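Local coordinates for protein putative transcriptional regulator (Streptomyces coelicolor A3, PDB 2RA5) that probably acts as a DNA-binding transcription factor of the GntR family, with a UTRA domain whose pocket holds a meso-tartaric acid in this crystal, at residues 202-205 with 209-212; 214-219 with 225-230. One frame throughout, in Å; residues are numbered along the deposited sequence.

Contact 1 of 2, residues 202-205 with 209-212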
loop_
_atom_site.group_PDB
_atom_site.type_symbol
_atom_site.label_atom_id
_atom_site.label_comp_id
_atom_site.label_asym_id
_atom_site.label_seq_id
_atom_site.Cartn_x
_atom_site.Cartn_y
_atom_site.Cartn_z
ATOM N N LEU A 202 -4.226 -16.986 10.548
ATOM C CA LEU A 202 -4.999 -16.493 9.412
ATOM C C LEU A 202 -5.558 -17.605 8.517
ATOM O O LEU A 202 -6.455 -17.358 7.714
ATOM C CB LEU A 202 -4.168 -15.494 8.591
ATOM C CG LEU A 202 -3.951 -14.082 9.157
ATOM C CD1 LEU A 202 -2.917 -13.300 8.339
ATOM C CD2 LEU A 202 -5.273 -13.316 9.259
ATOM N N GLY A 203 -5.033 -18.820 8.658
ATOM C CA GLY A 203 -5.506 -19.958 7.882
ATOM C C GLY A 203 -4.699 -20.162 6.615
ATOM O O GLY A 203 -5.240 -20.492 5.556
ATOM N N GLU A 204 -3.391 -19.970 6.731
ATOM C CA GLU A 204 -2.508 -19.981 5.574
ATOM C C GLU A 204 -1.234 -20.777 5.858
ATOM O O GLU A 204 -0.809 -20.908 7.010
ATOM C CB GLU A 204 -2.141 -18.544 5.205
ATOM C CG GLU A 204 -1.859 -18.316 3.729
ATOM C CD GLU A 204 -2.933 -17.488 3.043
ATOM O OE1 GLU A 204 -2.559 -16.623 2.219
ATOM O OE2 GLU A 204 -4.136 -17.685 3.332
ATOM N N ASP A 205 -0.616 -21.298 4.804
ATOM C CA ASP A 205 0.623 -22.063 4.955
ATOM C C ASP A 205 1.803 -21.159 5.256
ATOM O O ASP A 205 1.935 -20.084 4.676
ATOM C CB ASP A 205 0.931 -22.862 3.691
ATOM C CG ASP A 205 -0.246 -23.685 3.223
ATOM O OD1 ASP A 205 -1.128 -24.001 4.051
ATOM O OD2 ASP A 205 -0.291 -24.015 2.023
ATOM N N PRO A 209 2.703 -15.609 0.912
ATOM C CA PRO A 209 2.814 -14.150 0.876
ATOM C C PRO A 209 1.730 -13.474 1.716
ATOM O O PRO A 209 0.551 -13.819 1.605
ATOM C CB PRO A 209 2.600 -13.835 -0.607
ATOM C CG PRO A 209 1.834 -15.019 -1.118
ATOM C CD PRO A 209 2.525 -16.148 -0.442
ATOM N N LEU A 210 2.130 -12.520 2.554
ATOM C CA LEU A 210 1.163 -11.717 3.292
ATOM C C LEU A 210 1.355 -10.245 2.982
ATOM O O LEU A 210 2.472 -9.796 2.692
ATOM C CB LEU A 210 1.294 -11.936 4.799
ATOM C CG LEU A 210 0.852 -13.246 5.457
ATOM C CD1 LEU A 210 0.799 -13.035 6.963
ATOM C CD2 LEU A 210 -0.489 -13.745 4.953
ATOM N N LEU A 211 0.264 -9.492 3.050
ATOM C CA LEU A 211 0.347 -8.050 2.904
ATOM C C LEU A 211 0.636 -7.502 4.292
ATOM O O LEU A 211 -0.007 -7.882 5.266
ATOM C CB LEU A 211 -0.965 -7.495 2.348
ATOM C CG LEU A 211 -1.049 -6.061 1.796
ATOM C CD1 LEU A 211 0.049 -5.766 0.777
ATOM C CD2 LEU A 211 -2.419 -5.839 1.178
ATOM N N THR A 212 1.630 -6.639 4.398
ATOM C CA THR A 212 1.935 -6.074 5.698
ATOM C C THR A 212 1.791 -4.565 5.710
ATOM O O THR A 212 2.010 -3.887 4.704
ATOM C CB THR A 212 3.360 -6.420 6.165
ATOM O OG1 THR A 212 4.305 -5.707 5.360
ATOM C CG2 THR A 212 3.620 -7.929 6.097
#

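Contact 2 of 2, residues 214-219 with 225-230. With SRT (S,R meso-tartaric acid), chain B.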
loop_
_atom_site.group_PDB
_atom_site.type_symbol
_atom_site.label_atom_id
_atom_site.label_comp_id
_atom_site.label_asym_id
_atom_site.label_seq_id
_atom_site.Cartn_x
_atom_site.Cartn_y
_atom_site.Cartn_z
ATOM N N GLU A 214 2.637 -1.120 8.586
ATOM C CA GLU A 214 3.002 -0.551 9.876
ATOM C C GLU A 214 2.551 0.894 9.895
ATOM O O GLU A 214 2.708 1.610 8.910
ATOM C CB GLU A 214 4.508 -0.631 10.106
ATOM C CG GLU A 214 5.018 -1.984 10.566
ATOM C CD GLU A 214 6.535 -2.010 10.670
ATOM O OE1 GLU A 214 7.136 -0.942 10.922
ATOM O OE2 GLU A 214 7.129 -3.092 10.483
ATOM N N ARG A 215 1.972 1.316 11.012
ATOM C CA ARG A 215 1.452 2.664 11.102
ATOM C C ARG A 215 1.737 3.282 12.473
ATOM O O ARG A 215 1.607 2.610 13.498
ATOM C CB ARG A 215 -0.052 2.626 10.820
ATOM C CG ARG A 215 -0.812 3.899 11.112
ATOM C CD ARG A 215 -2.306 3.632 11.108
ATOM N NE ARG A 215 -2.747 2.710 12.168
ATOM C CZ ARG A 215 -3.907 2.051 12.150
ATOM N NH1 ARG A 215 -4.240 1.235 13.149
ATOM N NH2 ARG A 215 -4.743 2.199 11.127
ATOM N N THR A 216 2.135 4.553 12.501
ATOM C CA THR A 216 2.138 5.286 13.766
ATOM C C THR A 216 1.188 6.458 13.690
ATOM O O THR A 216 1.276 7.270 12.783
ATOM C CB THR A 216 3.514 5.857 14.156
ATOM O OG1 THR A 216 4.522 4.855 14.037
ATOM C CG2 THR A 216 3.488 6.374 15.609
ATOM N N THR A 217 0.332 6.593 14.691
ATOM C CA THR A 217 -0.628 7.689 14.707
ATOM C C THR A 217 -0.315 8.730 15.789
ATOM O O THR A 217 -0.087 8.387 16.944
ATOM C CB THR A 217 -2.053 7.149 14.917
ATOM O OG1 THR A 217 -2.308 6.108 13.969
ATOM C CG2 THR A 217 -3.087 8.266 14.759
ATOM N N PHE A 218 -0.341 10.002 15.405
ATOM C CA PHE A 218 -0.052 11.103 16.316
ATOM C C PHE A 218 -1.254 12.003 16.577
ATOM O O PHE A 218 -2.155 12.110 15.741
ATOM C CB PHE A 218 1.089 11.945 15.768
ATOM C CG PHE A 218 2.271 11.143 15.345
ATOM C CD1 PHE A 218 2.255 10.453 14.129
ATOM C CD2 PHE A 218 3.400 11.062 16.156
ATOM C CE1 PHE A 218 3.348 9.691 13.728
ATOM C CE2 PHE A 218 4.506 10.308 15.759
ATOM C CZ PHE A 218 4.488 9.627 14.547
ATOM N N ASP A 219 -1.250 12.670 17.731
ATOM C CA ASP A 219 -2.301 13.637 18.045
ATOM C C ASP A 219 -1.954 15.088 17.660
ATOM O O ASP A 219 -0.952 15.334 16.986
ATOM C CB ASP A 219 -2.785 13.502 19.493
ATOM C CG ASP A 219 -1.766 13.961 20.529
ATOM O OD1 ASP A 219 -0.690 14.507 20.178
ATOM O OD2 ASP A 219 -2.069 13.765 21.727
ATOM N N VAL A 225 0.344 8.085 19.533
ATOM C CA VAL A 225 -0.827 7.815 20.323
ATOM C C VAL A 225 -1.133 6.315 20.115
ATOM O O VAL A 225 -1.795 5.660 20.925
ATOM C CB VAL A 225 -1.943 8.858 19.907
ATOM C CG1 VAL A 225 -2.980 8.296 18.946
ATOM C CG2 VAL A 225 -2.567 9.502 21.105
ATOM N N GLU A 226 -0.564 5.765 19.047
ATOM C CA GLU A 226 -0.860 4.411 18.629
ATOM C C GLU A 226 0.189 3.942 17.616
ATOM O O GLU A 226 0.597 4.692 16.727
ATOM C CB GLU A 226 -2.274 4.354 18.016
ATOM C CG GLU A 226 -2.704 2.974 17.517
ATOM C CD GLU A 226 -2.259 2.668 16.078
ATOM O OE1 GLU A 226 -2.082 3.605 15.270
ATOM O OE2 GLU A 226 -2.099 1.476 15.741
ATOM N N PHE A 227 0.638 2.706 17.779
ATOM C CA PHE A 227 1.490 2.048 16.804
ATOM C C PHE A 227 0.888 0.698 16.426
ATOM O O PHE A 227 0.588 -0.130 17.285
ATOM C CB PHE A 227 2.867 1.811 17.384
ATOM C CG PHE A 227 3.778 1.023 16.477
ATOM C CD1 PHE A 227 4.140 1.525 15.233
ATOM C CD2 PHE A 227 4.287 -0.212 16.868
ATOM C CE1 PHE A 227 5.000 0.817 14.389
ATOM C CE2 PHE A 227 5.148 -0.934 16.024
ATOM C CZ PHE A 227 5.507 -0.414 14.787
ATOM N N GLY A 228 0.732 0.461 15.137
ATOM C CA GLY A 228 0.122 -0.769 14.688
ATOM C C GLY A 228 1.032 -1.523 13.752
ATOM O O GLY A 228 1.764 -0.948 12.946
ATOM N N THR A 229 0.986 -2.836 13.876
ATOM C CA THR A 229 1.758 -3.706 13.009
ATOM C C THR A 229 0.794 -4.805 12.546
ATOM O O THR A 229 0.320 -5.617 13.341
ATOM C CB THR A 229 3.051 -4.222 13.732
ATOM O OG1 THR A 229 3.979 -4.745 12.779
ATOM C CG2 THR A 229 2.747 -5.261 14.836
ATOM N N HIS A 230 0.475 -4.788 11.255
ATOM C CA HIS A 230 -0.621 -5.595 10.736
ATOM C C HIS A 230 -0.222 -6.505 9.589
ATOM O O HIS A 230 0.696 -6.199 8.832
ATOM C CB HIS A 230 -1.742 -4.681 10.252
ATOM C CG HIS A 230 -2.147 -3.640 11.236
ATOM N ND1 HIS A 230 -2.306 -2.320 10.901
ATOM C CD2 HIS A 230 -2.432 -3.723 12.565
ATOM C CE1 HIS A 230 -2.679 -1.627 11.961
ATOM N NE2 HIS A 230 -2.764 -2.471 12.987
HETATM O O1 SRT B . -6.565 -0.228 13.930
HETATM O O11 SRT B . -6.779 -0.600 11.748
HETATM C C1 SRT B . -7.277 -0.395 12.898
HETATM C C2 SRT B . -8.787 -0.392 13.047
HETATM O O2 SRT B . -9.148 -0.080 14.397
HETATM C C3 SRT B . -9.472 0.541 12.026
HETATM O O3 SRT B . -10.844 0.190 11.799
HETATM C C4 SRT B . -9.444 1.965 12.486
HETATM O O4 SRT B . -10.416 2.439 13.150
HETATM O O41 SRT B . -8.418 2.598 12.160
#

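Contact 1 of 2, residues 202-205 with 209-212
L202 and L210 meet through their methyl ends, CD1 of L202 lying 4.0 Å from CD1 of L210 and 4.2 Å from CD2 of L210, so that one methyl of the first leucine rests against both branches of the second. The two side chains run obliquely to each other. In L210 the CA–CB bond does not aim at 202-205; CG set anti to the carbonyl carbon (chi1 -72°) and an extended second torsion bring the branch over to L202. T231 of strand 224-232 touches both leucines, and A194 and P234 also pack on L210. L202 closes helix 196-202, and G203, with a positive phi of 93°, ends it in a Schellman motif; at these backbone angles a CB would run into the preceding carbonyl oxygen. The chain then turns through a short loop into strand 209-218 of the UTRA domain. E204 extends toward the start of this strand, its OE1 4.2 Å from the carbonyl O of P209, no more than a loose approach, and 4.5 Å from CD2 of L210. The other carboxylate oxygen, OE2, is taken by a salt bridge to R233. The CA–CB bond of P209 points away from 202-205, and the residue packs on P209 of the second subunit.

Contact 2 of 2, residues 214-219 with 225-230
Strands 214-218 and 225-230 run antiparallel, their axes 4.7 Å apart at 174°. R215 and G228 form a hydrogen-bonded pair, joined by N of R215 to O of G228 and by N of G228 to O of R215 (2.8 Å), while E214–T229 and T216–F227 are non-hydrogen-bonded pairs. Toward the turn, V225 and E226 both face T217 in a classic beta bulge: O of T217 accepts a 2.6 Å bond from N of V225 and a weak one from N of E226. The face bearing R215, T217 and E226 is polar. E226 bends at chi2 (-86°), which swings its carboxylate back across T217 and R215. There OE1 accepts a 2.8 Å hydrogen bond from OG1 of T217, whose hydroxyl is also bonded to Y172, and the salt bridge from R215 is made of two long, weak hydrogen bonds, NE to OE1 and NH1 to OE2. The guanidinium and carboxylate planes stand 76° apart. This hairpin belongs to the UTRA domain sheet and contributes R215 to the tartrate pocket: NH1 of R215 gives a 2.9 Å bond to O1 of the ligand; R138 and the backbone N of L171 also bind the ligand. CE1 of H230 lies over one guanidinium face, 3.5 Å from NH1 of R215. A leucine in place of R215 would probably leave the ligand carboxylate without this donor and the buried E226 without its cationic mate. On the reverse face, OG1 of T216 meets the ring edge of F227 at CD1 (3.6 Å), A124 of helix 119-125 touches both residues, and CG of E214 lies alongside OG1 of T229.

Overall arrangement
Following the chain, helix 196-202 ends and contact 1 closes the short loop that leads into strand 209-218. Strand 209-218 runs on through most of 214-219, and after a turn the chain returns as strand 224-232, where contact 2 closes the hairpin. The two contacts thus stand in series, neither enclosing nor crossing the other, with their centres about 21 Å apart. Strand 209-218 is common to both, and they touch where CB of T212 packs 3.8 Å from the carbonyl O of H230. Contact 1 joins the helix end to the start of this strand, near the second subunit; contact 2 joins neighbouring strands within the antiparallel sheet, beside the tartrate pocket.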